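Local coordinates for protein thymine dioxygenase (Neurospora crassa, PDB 5C3Q) that probably hydroxylates thymine as a metal- and 2-oxoglutarate-dependent dioxygenase, binding both molecules in the core of a double-stranded beta-helix fold, at residues S221-F226 and S290-C295; G46-K51 and V252-G257. One frame throughout, in Å; residues are numbered along the deposited sequence.

Contacts 1 and 2 lie in one mixed beta-sheet, the larger sheet of the double-stranded beta-helix (jelly-roll) core, with their centres about 9 Å apart. Across it the strands run in the order 47-51, 251-256, 222-227 and 284-295, each antiparallel to the next, so contact 2 joins the first two and contact 1 the last two. The seam between them is closed by probable hydrogen bonds, Leu225 N to Val253 O at 2.7 Å and Thr223 N to Asn255 O at 2.8 Å. Along the chain the segments alternate: 46-51, 221-226, 252-257, 290-295. An N-terminal strand thereby extends the catalytic core's sheet, and one face of that sheet looks onto metal, cosubstrate and thymine.

Contact 1. Residues S221-F226 and S290-C295; sequences SITLLF and SIAYFC. With TDR (thymine), chain G; AKG (2-oxoglutaric acid), chain F.
Phe294 carries the substrate on its ring: thymine lies over one face, nearly parallel to it, with C4 of the base 3.4 Å above the ring plane. Two oxygens approach the ring's edge in plane, Thr223 OG1 3.4 Å from CD1 and 2-oxoglutarate O1 3.5 Å from CZ. CG of Phe294 stands anti to the carbonyl carbon (chi1 -60°), laying the ring alongside Thr223 on the pocket side of the antiparallel strands. Thr223 OG1 is also hydrogen-bonded to Asp218, a ligand of the nickel ion, and takes a hydrogen from a water bridging to Cys295 O. Further along, Leu225 CD1 meets Ala292 CB while its CD2 comes within 3.3 Å of cosubstrate O3, and Ser290 OG donates to O4 at 2.7 Å. Tyr196, Arg192 and Arg288 also hydrogen-bond the cosubstrate. On the reverse face, Leu224 CD1 reaches Tyr293 CD2 at 3.9 Å, and helix 147-173 packs against Tyr293. Backbone pairing is nearly straight at Tyr293 N to Leu224 O (176°); where strand 222-226 begins, Ser221 and Ile222 both face Cys295, a classic beta bulge. One strand pair thus offers hydroxyls to a carboxylate and the metal's shell, and an aromatic face to the base.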
ATOM      1  N   SER A 221       3.824   6.575  -5.296  1.00 19.91           N
ATOM      2  CA  SER A 221       3.600   7.894  -4.705  1.00 20.25           C
ATOM      3  C   SER A 221       3.054   7.730  -3.288  1.00 19.93           C
ATOM      4  O   SER A 221       3.707   8.118  -2.314  1.00 19.62           O
ATOM      5  CB  SER A 221       2.644   8.725  -5.566  1.00 20.62           C
ATOM      6  OG  SER A 221       1.462   7.995  -5.880  1.00 21.55           O
ATOM      7  N   ILE A 222       1.853   7.161  -3.186  1.00 19.85           N
ATOM      8  CA  ILE A 222       1.270   6.780  -1.900  1.00 20.07           C
ATOM      9  C   ILE A 222       0.582   5.416  -1.993  1.00 20.20           C
ATOM     10  O   ILE A 222       0.300   4.903  -3.085  1.00 20.13           O
ATOM     11  CB  ILE A 222       0.254   7.827  -1.356  1.00 20.48           C
ATOM     12  CG1 ILE A 222      -0.999   7.902  -2.233  1.00 20.82           C
ATOM     13  CG2 ILE A 222       0.901   9.206  -1.226  1.00 20.66           C
ATOM     14  CD1 ILE A 222      -2.082   8.818  -1.689  1.00 21.31           C
ATOM     15  N   THR A 223       0.316   4.832  -0.832  1.00 19.84           N
ATOM     16  CA  THR A 223      -0.469   3.623  -0.746  1.00 20.04           C
ATOM     17  C   THR A 223      -1.635   3.893   0.182  1.00 20.64           C
ATOM     18  O   THR A 223      -1.458   4.488   1.246  1.00 21.07           O
ATOM     19  CB  THR A 223       0.356   2.436  -0.213  1.00 19.82           C
ATOM     20  OG1 THR A 223       1.459   2.191  -1.086  1.00 19.41           O
ATOM     21  CG2 THR A 223      -0.497   1.164  -0.116  1.00 19.73           C
ATOM     22  N   LEU A 224      -2.826   3.486  -0.248  1.00 20.79           N
ATOM     23  CA  LEU A 224      -4.016   3.559   0.582  1.00 21.12           C
ATOM     24  C   LEU A 224      -4.233   2.154   1.106  1.00 21.24           C
ATOM     25  O   LEU A 224      -4.545   1.251   0.331  1.00 21.86           O
ATOM     26  CB  LEU A 224      -5.224   4.023  -0.235  1.00 21.34           C
ATOM     27  CG  LEU A 224      -5.019   5.300  -1.050  1.00 21.78           C
ATOM     28  CD1 LEU A 224      -6.203   5.545  -1.970  1.00 22.19           C
ATOM     29  CD2 LEU A 224      -4.787   6.493  -0.137  1.00 21.91           C
ATOM     30  N   LEU A 225      -4.035   1.969   2.408  1.00 21.30           N
ATOM     31  CA  LEU A 225      -4.149   0.654   3.030  1.00 21.84           C
ATOM     32  C   LEU A 225      -5.394   0.565   3.896  1.00 22.13           C
ATOM     33  O   LEU A 225      -5.508   1.247   4.918  1.00 22.39           O
ATOM     34  CB  LEU A 225      -2.907   0.331   3.869  1.00 22.29           C
ATOM     35  CG  LEU A 225      -2.962  -1.074   4.482  1.00 23.13           C
ATOM     36  CD1 LEU A 225      -2.670  -2.140   3.437  1.00 23.40           C
ATOM     37  CD2 LEU A 225      -1.997  -1.194   5.643  1.00 23.74           C
ATOM     38  N   PHE A 226      -6.326  -0.280   3.470  1.00 22.58           N
ATOM     39  CA  PHE A 226      -7.541  -0.560   4.212  1.00 22.81           C
ATOM     40  C   PHE A 226      -7.321  -1.887   4.932  1.00 24.04           C
ATOM     41  O   PHE A 226      -7.101  -2.915   4.283  1.00 23.88           O
ATOM     42  CB  PHE A 226      -8.733  -0.665   3.256  1.00 22.84           C
ATOM     43  CG  PHE A 226      -8.926   0.544   2.380  1.00 22.37           C
ATOM     44  CD1 PHE A 226      -8.235   0.670   1.181  1.00 22.08           C
ATOM     45  CD2 PHE A 226      -9.814   1.544   2.741  1.00 22.77           C
ATOM     46  CE1 PHE A 226      -8.413   1.776   0.365  1.00 21.97           C
ATOM     47  CE2 PHE A 226      -9.994   2.661   1.932  1.00 22.71           C
ATOM     48  CZ  PHE A 226      -9.294   2.775   0.743  1.00 22.38           C
ATOM     49  N   SER A 290      -6.801  -7.448   4.057  1.00 23.80           N
ATOM     50  CA  SER A 290      -6.490  -6.053   3.813  1.00 23.32           C
ATOM     51  C   SER A 290      -6.535  -5.782   2.320  1.00 23.11           C
ATOM     52  O   SER A 290      -6.550  -6.709   1.495  1.00 22.69           O
ATOM     53  CB  SER A 290      -5.121  -5.683   4.396  1.00 23.01           C
ATOM     54  OG  SER A 290      -4.075  -6.375   3.741  1.00 23.45           O
ATOM     55  N   ILE A 291      -6.584  -4.499   1.986  1.00 22.61           N
ATOM     56  CA  ILE A 291      -6.549  -4.053   0.613  1.00 22.38           C
ATOM     57  C   ILE A 291      -5.524  -2.930   0.526  1.00 22.08           C
ATOM     58  O   ILE A 291      -5.663  -1.895   1.193  1.00 22.51           O
ATOM     59  CB  ILE A 291      -7.932  -3.554   0.142  1.00 22.87           C
ATOM     60  CG1 ILE A 291      -8.985  -4.655   0.329  1.00 23.60           C
ATOM     61  CG2 ILE A 291      -7.860  -3.105  -1.314  1.00 22.86           C
ATOM     62  CD1 ILE A 291     -10.400  -4.244  -0.021  1.00 24.18           C
ATOM     63  N   ALA A 292      -4.491  -3.148  -0.279  1.00 21.59           N
ATOM     64  CA  ALA A 292      -3.494  -2.125  -0.555  1.00 21.21           C
ATOM     65  C   ALA A 292      -3.734  -1.558  -1.942  1.00 21.24           C
ATOM     66  O   ALA A 292      -3.623  -2.272  -2.945  1.00 21.48           O
ATOM     67  CB  ALA A 292      -2.094  -2.703  -0.458  1.00 20.98           C
ATOM     68  N   TYR A 293      -4.070  -0.273  -2.001  1.00 20.45           N
ATOM     69  CA  TYR A 293      -4.190   0.418  -3.270  1.00 19.96           C
ATOM     70  C   TYR A 293      -2.914   1.227  -3.514  1.00 19.44           C
ATOM     71  O   TYR A 293      -2.713   2.304  -2.935  1.00 18.80           O
ATOM     72  CB  TYR A 293      -5.438   1.299  -3.283  1.00 20.52           C
ATOM     73  CG  TYR A 293      -5.749   1.912  -4.627  1.00 20.68           C
ATOM     74  CD1 TYR A 293      -6.498   1.221  -5.571  1.00 21.23           C
ATOM     75  CD2 TYR A 293      -5.301   3.186  -4.948  1.00 20.66           C
ATOM     76  CE1 TYR A 293      -6.792   1.781  -6.802  1.00 21.51           C
ATOM     77  CE2 TYR A 293      -5.591   3.761  -6.175  1.00 21.11           C
ATOM     78  CZ  TYR A 293      -6.338   3.053  -7.100  1.00 21.44           C
ATOM     79  OH  TYR A 293      -6.630   3.614  -8.323  1.00 22.03           O
ATOM     80  N   PHE A 294      -2.041   0.685  -4.358  1.00 19.02           N
ATOM     81  CA  PHE A 294      -0.770   1.330  -4.679  1.00 18.84           C
ATOM     82  C   PHE A 294      -1.011   2.435  -5.694  1.00 18.82           C
ATOM     83  O   PHE A 294      -1.441   2.170  -6.823  1.00 18.41           O
ATOM     84  CB  PHE A 294       0.220   0.319  -5.264  1.00 19.09           C
ATOM     85  CG  PHE A 294       0.546  -0.818  -4.339  1.00 19.23           C
ATOM     86  CD1 PHE A 294       1.120  -0.573  -3.102  1.00 19.07           C
ATOM     87  CD2 PHE A 294       0.297  -2.128  -4.710  1.00 19.44           C
ATOM     88  CE1 PHE A 294       1.435  -1.616  -2.248  1.00 19.40           C
ATOM     89  CE2 PHE A 294       0.610  -3.175  -3.864  1.00 19.71           C
ATOM     90  CZ  PHE A 294       1.178  -2.920  -2.630  1.00 19.39           C
ATOM     91  N   CYS A 295      -0.756   3.672  -5.283  1.00 18.74           N
ATOM     92  CA  CYS A 295      -0.856   4.808  -6.184  1.00 19.09           C
ATOM     93  C   CYS A 295       0.506   5.123  -6.786  1.00 19.17           C
ATOM     94  O   CYS A 295       1.533   5.085  -6.092  1.00 18.96           O
ATOM     95  CB  CYS A 295      -1.396   6.031  -5.462  1.00 19.56           C
ATOM     96  SG  CYS A 295      -2.954   5.755  -4.595  1.00 20.49           S
TER
HETATM   97  N1  TDR G 403       3.563  -3.962  -5.771  1.00 26.24           N
HETATM   98  C2  TDR G 403       3.354  -2.646  -6.329  1.00 25.97           C
HETATM   99  O2  TDR G 403       2.863  -2.529  -7.435  1.00 26.37           O
HETATM  100  N3  TDR G 403       3.725  -1.474  -5.570  1.00 25.99           N
HETATM  101  C4  TDR G 403       4.295  -1.603  -4.268  1.00 25.92           C
HETATM  102  O4  TDR G 403       4.594  -0.593  -3.655  1.00 26.27           O
HETATM  103  C5  TDR G 403       4.516  -2.939  -3.692  1.00 26.40           C
HETATM  104  CM5 TDR G 403       5.114  -3.137  -2.335  1.00 26.61           C
HETATM  105  C6  TDR G 403       4.140  -4.119  -4.475  1.00 26.20           C
HETATM  106  C1  AKG F 402       1.687  -4.337   1.030  1.00 26.27           C
HETATM  107  O1  AKG F 402       2.590  -3.662   0.467  1.00 24.89           O
HETATM  108  O2  AKG F 402       0.980  -5.144   0.392  1.00 25.89           O
HETATM  109  C2  AKG F 402       1.462  -4.185   2.476  1.00 26.44           C
HETATM  110  O5  AKG F 402       2.249  -3.524   3.150  1.00 25.65           O
HETATM  111  C3  AKG F 402       0.262  -4.851   3.122  1.00 26.72           C
HETATM  112  C4  AKG F 402       0.128  -4.432   4.584  1.00 26.70           C
HETATM  113  C5  AKG F 402      -1.111  -5.017   5.220  1.00 26.76           C
HETATM  114  O3  AKG F 402      -1.597  -4.417   6.202  1.00 26.96           O
HETATM  115  O4  AKG F 402      -1.608  -6.073   4.771  1.00 26.46           O
HETATM  116  O   HOH W   1       2.653   2.992  -4.017  1.00 28.28           O

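Contact 2. Residues G46-K51 and V252-G257; sequences GFIYLK and VVVNAG
Strands 47-51 and 252-256 run antiparallel at 149°, with mutual hydrogen bonds at Ile48-Val254 and Leu50-Val252 and one more from Ala256 N to Gly46 O (3.0 Å), where Gly46's positive phi takes the chain out of the preceding helix. On the face of Phe47, Tyr49, Val253 and Asn255, Asn255 CB sits over the centre of the Phe47 ring, 3.3 Å from its centroid in a CH-pi contact, the amide turned only 15° from the ring plane. Val253 splits its branches: CG1 meets the Phe47 edge at CD2 (3.6 Å), and CG2 lies over the Tyr49 face, 3.8 Å from its centroid. Tyr49 OH is hydrogen-bonded to Thr246 O. On the other face Phe42 of helix 28-44 packs on Ile48 and Val254. With CG set between backbone N and carbonyl carbon (chi1 66°), Asn255 sends ND2 to OD2 of Asp218, a nickel ion ligand. Phe47 meets another, His273, edge-to-face. Replacing Phe47 by an alanine is likely to leave a gap beside His273 and strip Asn255 CB and Val253 CG1 of their aromatic partner. Phe47 and Asn255 are therefore second-shell residues: one packs against a metal-binding imidazole, the other probably helps orient a metal-binding carboxylate.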
ATOM      1  N   GLY A  46       6.116   9.311   7.624  1.00 18.41           N
ATOM      2  CA  GLY A  46       5.888   8.689   6.323  1.00 18.38           C
ATOM      3  C   GLY A  46       4.531   8.020   6.220  1.00 18.26           C
ATOM      4  O   GLY A  46       4.174   7.502   5.162  1.00 18.11           O
ATOM      5  N   PHE A  47       3.776   8.058   7.322  1.00 18.79           N
ATOM      6  CA  PHE A  47       2.492   7.383   7.478  1.00 18.40           C
ATOM      7  C   PHE A  47       1.501   8.346   8.128  1.00 18.75           C
ATOM      8  O   PHE A  47       1.882   9.121   9.011  1.00 18.41           O
ATOM      9  CB  PHE A  47       2.645   6.177   8.414  1.00 18.73           C
ATOM     10  CG  PHE A  47       2.927   4.879   7.713  1.00 18.43           C
ATOM     11  CD1 PHE A  47       4.190   4.606   7.201  1.00 18.41           C
ATOM     12  CD2 PHE A  47       1.941   3.918   7.593  1.00 18.52           C
ATOM     13  CE1 PHE A  47       4.450   3.403   6.560  1.00 18.15           C
ATOM     14  CE2 PHE A  47       2.195   2.712   6.953  1.00 18.41           C
ATOM     15  CZ  PHE A  47       3.453   2.455   6.442  1.00 18.09           C
ATOM     16  N   ILE A  48       0.241   8.299   7.688  1.00 18.55           N
ATOM     17  CA  ILE A  48      -0.872   8.949   8.393  1.00 19.02           C
ATOM     18  C   ILE A  48      -2.091   8.016   8.417  1.00 19.14           C
ATOM     19  O   ILE A  48      -2.150   7.044   7.655  1.00 18.99           O
ATOM     20  CB  ILE A  48      -1.261  10.300   7.747  1.00 19.35           C
ATOM     21  CG1 ILE A  48      -1.799  10.092   6.322  1.00 19.50           C
ATOM     22  CG2 ILE A  48      -0.062  11.246   7.734  1.00 19.38           C
ATOM     23  CD1 ILE A  48      -2.308  11.358   5.663  1.00 19.88           C
ATOM     24  N   TYR A  49      -3.038   8.293   9.312  1.00 19.43           N
ATOM     25  CA  TYR A  49      -4.370   7.681   9.253  1.00 19.93           C
ATOM     26  C   TYR A  49      -5.341   8.774   8.839  1.00 20.41           C
ATOM     27  O   TYR A  49      -5.300   9.880   9.391  1.00 20.44           O
ATOM     28  CB  TYR A  49      -4.829   7.160  10.614  1.00 20.31           C
ATOM     29  CG  TYR A  49      -4.265   5.840  11.099  1.00 20.25           C
ATOM     30  CD1 TYR A  49      -2.903   5.569  11.056  1.00 20.06           C
ATOM     31  CD2 TYR A  49      -5.104   4.889  11.685  1.00 20.70           C
ATOM     32  CE1 TYR A  49      -2.396   4.374  11.549  1.00 20.24           C
ATOM     33  CE2 TYR A  49      -4.609   3.693  12.178  1.00 20.61           C
ATOM     34  CZ  TYR A  49      -3.257   3.440  12.111  1.00 20.68           C
ATOM     35  OH  TYR A  49      -2.764   2.250  12.603  1.00 21.23           O
ATOM     36  N   LEU A  50      -6.217   8.464   7.891  1.00 20.55           N
ATOM     37  CA  LEU A  50      -7.297   9.363   7.516  1.00 21.11           C
ATOM     38  C   LEU A  50      -8.633   8.785   7.934  1.00 22.24           C
ATOM     39  O   LEU A  50      -8.891   7.602   7.730  1.00 22.49           O
ATOM     40  CB  LEU A  50      -7.309   9.601   6.007  1.00 20.67           C
ATOM     41  CG  LEU A  50      -6.106  10.325   5.410  1.00 20.28           C
ATOM     42  CD1 LEU A  50      -6.293  10.455   3.910  1.00 20.32           C
ATOM     43  CD2 LEU A  50      -5.906  11.693   6.053  1.00 20.59           C
ATOM     44  N   LYS A  51      -9.477   9.634   8.516  1.00 23.49           N
ATOM     45  CA  LYS A  51     -10.870   9.298   8.803  1.00 24.82           C
ATOM     46  C   LYS A  51     -11.780  10.210   7.981  1.00 25.46           C
ATOM     47  O   LYS A  51     -11.328  11.223   7.437  1.00 24.53           O
ATOM     48  CB  LYS A  51     -11.177   9.428  10.305  1.00 25.88           C
ATOM     49  CG  LYS A  51     -10.950  10.813  10.898  1.00 26.29           C
ATOM     50  CD  LYS A  51     -11.002  10.798  12.422  1.00 27.28           C
ATOM     51  CE  LYS A  51     -12.423  10.807  12.956  1.00 28.56           C
ATOM     52  NZ  LYS A  51     -12.435  10.687  14.443  1.00 29.43           N
ATOM     53  N   VAL A 252      -8.352   4.844   6.914  1.00 24.31           N
ATOM     54  CA  VAL A 252      -7.439   4.309   5.918  1.00 23.43           C
ATOM     55  C   VAL A 252      -6.041   4.736   6.333  1.00 22.79           C
ATOM     56  O   VAL A 252      -5.814   5.894   6.698  1.00 22.29           O
ATOM     57  CB  VAL A 252      -7.777   4.769   4.474  1.00 23.86           C
ATOM     58  CG1 VAL A 252      -7.824   6.286   4.349  1.00 24.31           C
ATOM     59  CG2 VAL A 252      -6.784   4.185   3.475  1.00 23.47           C
ATOM     60  N   VAL A 253      -5.116   3.783   6.312  1.00 21.84           N
ATOM     61  CA  VAL A 253      -3.730   4.068   6.599  1.00 21.37           C
ATOM     62  C   VAL A 253      -3.089   4.466   5.274  1.00 20.67           C
ATOM     63  O   VAL A 253      -3.178   3.730   4.288  1.00 20.50           O
ATOM     64  CB  VAL A 253      -3.024   2.852   7.227  1.00 21.40           C
ATOM     65  CG1 VAL A 253      -1.562   3.155   7.500  1.00 21.36           C
ATOM     66  CG2 VAL A 253      -3.724   2.447   8.518  1.00 21.90           C
ATOM     67  N   VAL A 254      -2.471   5.644   5.250  1.00 20.04           N
ATOM     68  CA  VAL A 254      -1.841   6.155   4.040  1.00 19.47           C
ATOM     69  C   VAL A 254      -0.356   6.351   4.277  1.00 19.41           C
ATOM     70  O   VAL A 254       0.050   6.993   5.252  1.00 18.83           O
ATOM     71  CB  VAL A 254      -2.460   7.489   3.582  1.00 19.51           C
ATOM     72  CG1 VAL A 254      -1.892   7.896   2.230  1.00 19.26           C
ATOM     73  CG2 VAL A 254      -3.978   7.388   3.504  1.00 19.87           C
ATOM     74  N   ASN A 255       0.455   5.782   3.393  1.00 19.43           N
ATOM     75  CA  ASN A 255       1.898   5.952   3.479  1.00 19.39           C
ATOM     76  C   ASN A 255       2.513   6.343   2.149  1.00 18.97           C
ATOM     77  O   ASN A 255       2.056   5.915   1.088  1.00 18.68           O
ATOM     78  CB  ASN A 255       2.560   4.682   4.015  1.00 19.74           C
ATOM     79  CG  ASN A 255       2.428   3.507   3.070  1.00 20.00           C
ATOM     80  OD1 ASN A 255       1.369   2.890   2.983  1.00 20.93           O
ATOM     81  ND2 ASN A 255       3.510   3.177   2.372  1.00 20.16           N
ATOM     82  N   ALA A 256       3.561   7.152   2.212  1.00 19.16           N
ATOM     83  CA  ALA A 256       4.289   7.551   1.020  1.00 19.46           C
ATOM     84  C   ALA A 256       5.175   6.402   0.558  1.00 19.00           C
ATOM     85  O   ALA A 256       5.695   5.656   1.373  1.00 19.69           O
ATOM     86  CB  ALA A 256       5.127   8.783   1.303  1.00 19.82           C
ATOM     87  N   GLY A 257       5.324   6.260  -0.756  1.00 18.65           N
ATOM     88  CA  GLY A 257       6.221   5.273  -1.336  1.00 18.21           C
ATOM     89  C   GLY A 257       7.558   5.865  -1.769  1.00 18.26           C
ATOM     90  O   GLY A 257       7.782   7.072  -1.686  1.00 17.99           O
TER
HETATM   91  O   HOH W   2       5.870   5.424   4.139  1.00 20.14           O